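Local coordinates for periplasmic His/Glu/Gln/Arg/opine family-binding protein (Silicibacter pomeroyi, PDB 3I6V), which binds lysine and probably serves as the periplasmic solute-receptor of an ABC transporter for amino acids and opines, at residues 59-64 and 80-85. Residues are numbered along the deposited sequence; the frame is centred on the assembly and turned at random. Where two conformers were deposited one is given.
Sequences NLVSGN and EVIDFT. With NA (sodium ion), chain C.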
loop_
_atom_site.group_PDB
_atom_site.type_symbol
_atom_site.label_atom_id
_atom_site.label_comp_id
_atom_site.label_asym_id
_atom_site.label_seq_id
_atom_site.Cartn_x
_atom_site.Cartn_y
_atom_site.Cartn_z
ATOM N N ASN A 59 2.276 16.498 -0.978
ATOM C CA ASN A 59 3.728 16.724 -0.988
ATOM C C ASN A 59 4.455 16.271 -2.271
ATOM O O ASN A 59 5.531 16.802 -2.583
ATOM C CB ASN A 59 4.377 16.183 0.298
ATOM C CG ASN A 59 3.957 16.998 1.537
ATOM O OD1 ASN A 59 3.302 18.031 1.410
ATOM N ND2 ASN A 59 4.346 16.540 2.716
ATOM N N LEU A 60 3.885 15.301 -3.005
ATOM C CA LEU A 60 4.339 15.013 -4.366
ATOM C C LEU A 60 4.008 16.204 -5.253
ATOM O O LEU A 60 4.858 16.679 -6.018
ATOM C CB LEU A 60 3.631 13.757 -4.946
ATOM C CG LEU A 60 3.738 13.557 -6.475
ATOM C CD1 LEU A 60 5.159 13.156 -6.855
ATOM C CD2 LEU A 60 2.778 12.468 -6.972
ATOM N N VAL A 61 2.763 16.666 -5.170
ATOM C CA VAL A 61 2.311 17.788 -6.023
ATOM C C VAL A 61 3.164 19.062 -5.790
ATOM O O VAL A 61 3.464 19.766 -6.740
ATOM C CB VAL A 61 0.772 18.050 -5.845
ATOM C CG1 VAL A 61 0.317 19.345 -6.552
ATOM C CG2 VAL A 61 -0.035 16.836 -6.379
ATOM N N SER A 62 3.594 19.316 -4.542
ATOM C CA SER A 62 4.367 20.518 -4.201
ATOM C C SER A 62 5.851 20.366 -4.524
ATOM O O SER A 62 6.632 21.308 -4.343
ATOM C CB SER A 62 4.197 20.884 -2.715
ATOM O OG SER A 62 2.829 20.990 -2.374
ATOM N N GLY A 63 6.248 19.168 -4.969
ATOM C CA GLY A 63 7.611 18.960 -5.410
ATOM C C GLY A 63 8.607 18.523 -4.351
ATOM O O GLY A 63 9.802 18.615 -4.597
ATOM N N ASN A 64 8.141 18.011 -3.202
ATOM C CA ASN A 64 9.047 17.445 -2.184
ATOM C C ASN A 64 9.793 16.191 -2.622
ATOM O O ASN A 64 10.870 15.873 -2.087
ATOM C CB ASN A 64 8.316 17.128 -0.878
ATOM C CG ASN A 64 7.778 18.369 -0.173
ATOM O OD1 ASN A 64 7.653 19.438 -0.763
ATOM N ND2 ASN A 64 7.419 18.204 1.101
ATOM N N GLU A 80 -7.701 12.217 -10.491
ATOM C CA GLU A 80 -8.094 13.634 -10.615
ATOM C C GLU A 80 -6.934 14.563 -10.325
ATOM O O GLU A 80 -6.915 15.662 -10.841
ATOM C CB GLU A 80 -9.246 14.017 -9.662
ATOM C CG GLU A 80 -10.499 13.151 -9.845
ATOM C CD GLU A 80 -11.529 13.359 -8.729
ATOM O OE1 GLU A 80 -11.303 14.195 -7.827
ATOM O OE2 GLU A 80 -12.568 12.674 -8.756
ATOM N N VAL A 81 -5.965 14.141 -9.502
ATOM C CA VAL A 81 -4.827 15.048 -9.148
ATOM C C VAL A 81 -3.406 14.569 -9.508
ATOM O O VAL A 81 -2.480 15.377 -9.623
ATOM C CB VAL A 81 -4.833 15.391 -7.683
ATOM C CG1 VAL A 81 -6.053 16.304 -7.325
ATOM C CG2 VAL A 81 -4.828 14.078 -6.855
ATOM N N ILE A 82 -3.221 13.263 -9.664
ATOM C CA ILE A 82 -1.914 12.720 -10.035
ATOM C C ILE A 82 -2.102 11.718 -11.171
ATOM O O ILE A 82 -3.248 11.394 -11.485
ATOM C CB ILE A 82 -1.213 11.997 -8.816
ATOM C CG1 ILE A 82 -2.056 10.832 -8.321
ATOM C CG2 ILE A 82 -0.920 13.009 -7.672
ATOM C CD1 ILE A 82 -1.288 9.855 -7.358
ATOM N N ASP A 83 -1.002 11.204 -11.732
ATOM C CA ASP A 83 -1.044 10.157 -12.760
ATOM C C ASP A 83 -0.340 8.888 -12.277
ATOM O O ASP A 83 0.654 8.958 -11.555
ATOM C CB ASP A 83 -0.357 10.633 -14.043
ATOM C CG ASP A 83 -1.284 11.448 -14.969
ATOM O OD1 ASP A 83 -2.518 11.596 -14.733
ATOM O OD2 ASP A 83 -0.739 11.997 -15.951
ATOM N N PHE A 84 -0.852 7.733 -12.672
ATOM C CA PHE A 84 -0.274 6.445 -12.227
ATOM C C PHE A 84 0.453 5.724 -13.369
ATOM O O PHE A 84 0.054 5.852 -14.534
ATOM C CB PHE A 84 -1.378 5.524 -11.716
ATOM C CG PHE A 84 -1.953 5.926 -10.381
ATOM C CD1 PHE A 84 -3.134 6.657 -10.321
ATOM C CD2 PHE A 84 -1.330 5.525 -9.184
ATOM C CE1 PHE A 84 -3.697 7.027 -9.093
ATOM C CE2 PHE A 84 -1.882 5.869 -7.936
ATOM C CZ PHE A 84 -3.063 6.620 -7.885
ATOM N N THR A 85 1.506 4.973 -13.039
ATOM C CA THR A 85 2.027 3.924 -13.929
ATOM C C THR A 85 0.991 2.818 -14.000
ATOM O O THR A 85 0.001 2.854 -13.273
ATOM C CB THR A 85 3.362 3.297 -13.370
ATOM O OG1 THR A 85 3.112 2.640 -12.109
ATOM C CG2 THR A 85 4.430 4.342 -13.195
HETATM NA NA NA C . -4.467 12.183 -13.452
#
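The carbonyl oxygen of I82 coordinates the sodium ion at 2.4 Å, while the side chain of the same residue packs against the C-terminal turn of helix 56-61. D83 supplies a second ligand, its OD1 lying 2.4 Å from the sodium, and D79 and E186 complete the protein part of the site.

No hydrogen bond crosses the contact; it rests on methyl packing. CG2 of I82 meets CD2 of L60 at 3.8 Å, the two side chains crossing nearly perpendicular, and lies 4.1 Å from CG2 of V61. With CG1 of I82 set between its backbone N and carbonyl carbon (chi1 61°), CG2 falls anti to that carbon and projects to the helix, away from the metal-bound oxygen. I57, one turn earlier in the helix, also touches I82 and V81.

The helix ends in a Schellman motif: N64 N hydrogen-bonds to N59 O (2.9 Å) and G63 N to L60 O (3.0 Å), with G63 at positive phi. L60 O also accepts a hydrogen bond from R185, the neighbour of the sodium ligand E186.

The contact thus joins helix 56-61 to the chain at V81 and I82, which leads into strand 83-89, in one lobe of the family 3 solute-binding fold. I82 divides its chemistry, polar through its carbonyl and apolar through its side chain, so the sodium site and a small apolar patch meet at one residue.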